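Local structure of glycosyl hydrolase (Aspergillus fumigatus, 2X8R) at residues A[52-58]-A[89-93]. The protein is a GH25 lysozyme that hydrolyses the beta-1,4 linkages between N-acetylmuramic acid and N-acetyl-D-glucosamine in bacterial peptidoglycan. Numbering follows the deposited sequence.
Sequences TKAGLLR and NRTLP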
loop_
_atom_site.group_PDB
_atom_site.type_symbol
_atom_site.label_atom_id
_atom_site.label_comp_id
_atom_site.label_asym_id
_atom_site.label_seq_id
_atom_site.Cartn_x
_atom_site.Cartn_y
_atom_site.Cartn_z
ATOM N N THR A 52 -15.619 6.657 1.859
ATOM C CA THR A 52 -16.551 5.928 2.702
ATOM C C THR A 52 -17.983 6.189 2.222
ATOM O O THR A 52 -18.774 5.265 2.085
ATOM C CB THR A 52 -16.423 6.348 4.138
ATOM O OG1 THR A 52 -15.089 6.143 4.562
ATOM C CG2 THR A 52 -17.330 5.495 5.061
ATOM N N LYS A 53 -18.275 7.449 1.943
ATOM C CA LYS A 53 -19.631 7.856 1.605
ATOM C C LYS A 53 -20.023 7.257 0.261
ATOM O O LYS A 53 -21.186 6.926 0.032
ATOM C CB LYS A 53 -19.722 9.378 1.562
ATOM C CG LYS A 53 -19.819 10.022 2.952
ATOM C CD LYS A 53 -19.988 11.511 2.799
ATOM C CE LYS A 53 -21.442 11.905 2.767
ATOM N NZ LYS A 53 -21.586 13.400 2.676
ATOM N N ALA A 54 -19.053 7.127 -0.632
ATOM C CA ALA A 54 -19.269 6.534 -1.960
ATOM C C ALA A 54 -19.420 5.009 -1.974
ATOM O O ALA A 54 -19.713 4.415 -3.037
ATOM C CB ALA A 54 -18.138 6.988 -2.945
ATOM N N GLY A 55 -19.205 4.378 -0.824
ATOM C CA GLY A 55 -19.331 2.923 -0.700
ATOM C C GLY A 55 -18.116 2.139 -1.157
ATOM O O GLY A 55 -18.232 0.953 -1.425
ATOM N N LEU A 56 -16.941 2.755 -1.222
ATOM C CA LEU A 56 -15.729 1.990 -1.587
ATOM C C LEU A 56 -15.116 1.339 -0.372
ATOM O O LEU A 56 -15.223 1.870 0.728
ATOM C CB LEU A 56 -14.638 2.881 -2.234
ATOM C CG LEU A 56 -15.019 3.567 -3.548
ATOM C CD1 LEU A 56 -14.045 4.698 -3.922
ATOM C CD2 LEU A 56 -14.922 2.555 -4.623
ATOM N N LEU A 57 -14.479 0.189 -0.577
ATOM C CA LEU A 57 -13.515 -0.326 0.381
ATOM C C LEU A 57 -12.335 0.676 0.381
ATOM O O LEU A 57 -11.961 1.201 -0.677
ATOM C CB LEU A 57 -13.060 -1.708 -0.073
ATOM C CG LEU A 57 -14.090 -2.817 0.068
ATOM C CD1 LEU A 57 -13.518 -4.060 -0.572
ATOM C CD2 LEU A 57 -14.390 -3.048 1.520
ATOM N N ARG A 58 -11.737 0.956 1.534
ATOM C CA ARG A 58 -10.613 1.891 1.554
ATOM C C ARG A 58 -9.670 1.538 2.664
ATOM O O ARG A 58 -10.070 0.917 3.650
ATOM C CB ARG A 58 -11.068 3.372 1.670
ATOM C CG ARG A 58 -11.621 3.764 3.046
ATOM C CD ARG A 58 -13.031 3.215 3.244
ATOM N NE ARG A 58 -13.608 3.747 4.488
ATOM C CZ ARG A 58 -13.447 3.174 5.684
ATOM N NH1 ARG A 58 -12.726 2.057 5.818
ATOM N NH2 ARG A 58 -13.973 3.751 6.773
ATOM N N ASN A 89 -16.277 -4.302 7.532
ATOM C CA ASN A 89 -16.789 -4.432 6.144
ATOM C C ASN A 89 -16.352 -3.305 5.210
ATOM O O ASN A 89 -16.815 -3.223 4.042
ATOM C CB ASN A 89 -18.314 -4.561 6.107
ATOM C CG ASN A 89 -18.803 -5.883 6.672
ATOM O OD1 ASN A 89 -18.072 -6.851 6.738
ATOM N ND2 ASN A 89 -20.065 -5.904 7.116
ATOM N N ARG A 90 -15.475 -2.433 5.696
ATOM C CA ARG A 90 -15.117 -1.257 4.908
ATOM C C ARG A 90 -13.630 -1.051 4.662
ATOM O O ARG A 90 -13.253 -0.205 3.814
ATOM C CB ARG A 90 -15.673 -0.000 5.585
ATOM C CG ARG A 90 -17.193 -0.005 5.750
ATOM C CD ARG A 90 -17.895 -0.123 4.389
ATOM N NE ARG A 90 -17.380 0.808 3.373
ATOM C CZ ARG A 90 -17.980 1.941 2.984
ATOM N NH1 ARG A 90 -19.158 2.331 3.495
ATOM N NH2 ARG A 90 -17.396 2.689 2.055
ATOM N N THR A 91 -12.806 -1.828 5.381
ATOM C CA THR A 91 -11.400 -1.396 5.557
ATOM C C THR A 91 -10.373 -2.387 5.007
ATOM O O THR A 91 -10.345 -3.534 5.426
ATOM C CB THR A 91 -11.099 -1.033 7.046
ATOM O OG1 THR A 91 -12.171 -0.242 7.527
ATOM C CG2 THR A 91 -9.848 -0.166 7.156
ATOM N N LEU A 92 -9.501 -1.907 4.104
ATOM C CA LEU A 92 -8.375 -2.728 3.650
ATOM C C LEU A 92 -7.264 -2.669 4.709
ATOM O O LEU A 92 -7.128 -1.671 5.434
ATOM C CB LEU A 92 -7.840 -2.218 2.324
ATOM C CG LEU A 92 -8.786 -2.325 1.115
ATOM C CD1 LEU A 92 -8.073 -1.676 -0.102
ATOM C CD2 LEU A 92 -9.209 -3.738 0.848
ATOM N N PRO A 93 -6.478 -3.733 4.823
ATOM C CA PRO A 93 -5.315 -3.586 5.716
ATOM C C PRO A 93 -4.387 -2.452 5.229
ATOM O O PRO A 93 -4.272 -2.224 4.007
ATOM C CB PRO A 93 -4.572 -4.925 5.579
ATOM C CG PRO A 93 -5.149 -5.577 4.360
ATOM C CD PRO A 93 -6.481 -4.993 4.059
HETATM O O HOH W 1 -13.440 2.315 9.110
#
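Arg90 and Arg58 each reach across the contact, and Arg90 closes on the end of helix 44-53. The Arg90 chain bends twice, at chi2 (-59°) and chi3 (-48°), which curls its guanidinium back to two carbonyls. NH2 of Arg90 bonds to Thr52 O at 2.9 Å, in the carbonyl plane and on a lone pair. NH1 makes a longer bond to the same oxygen. NH2 also donates to Leu56 O at 2.7 Å, almost straight, from above that carbonyl plane. Thr52 O further accepts from Gly55 N, within the Schellman motif at Gly55, which has a positive phi.

Backbone bonds link the two segments beside this grip. Arg58 N donates to Arg90 O at 3.0 Å, and Leu92 N to Arg58 O at 2.9 Å. They form a single bridge between Arg58 and Thr91. It ties the start of barrel strand 57-63 to the loop leading into the parallel neighbour strand 95-97, in the TIM-barrel-like GH25 fold.

The Arg58 guanidinium is held along its edge. NE bonds to Thr52 OG1 at 2.8 Å, and NH1 to Thr91 OG1 at 2.9 Å. Thr91 OG1 also bonds to Asp88. A water joins Arg58 NH2 to Thr91 OG1. Arg90 CB lies over one guanidinium face, 3.6 Å from Arg58 NH1.

Apolar contact is slight: Leu57 CB faces Leu92 CD2 at 4.4 Å, and both leucines pack on Phe28 and Leu204.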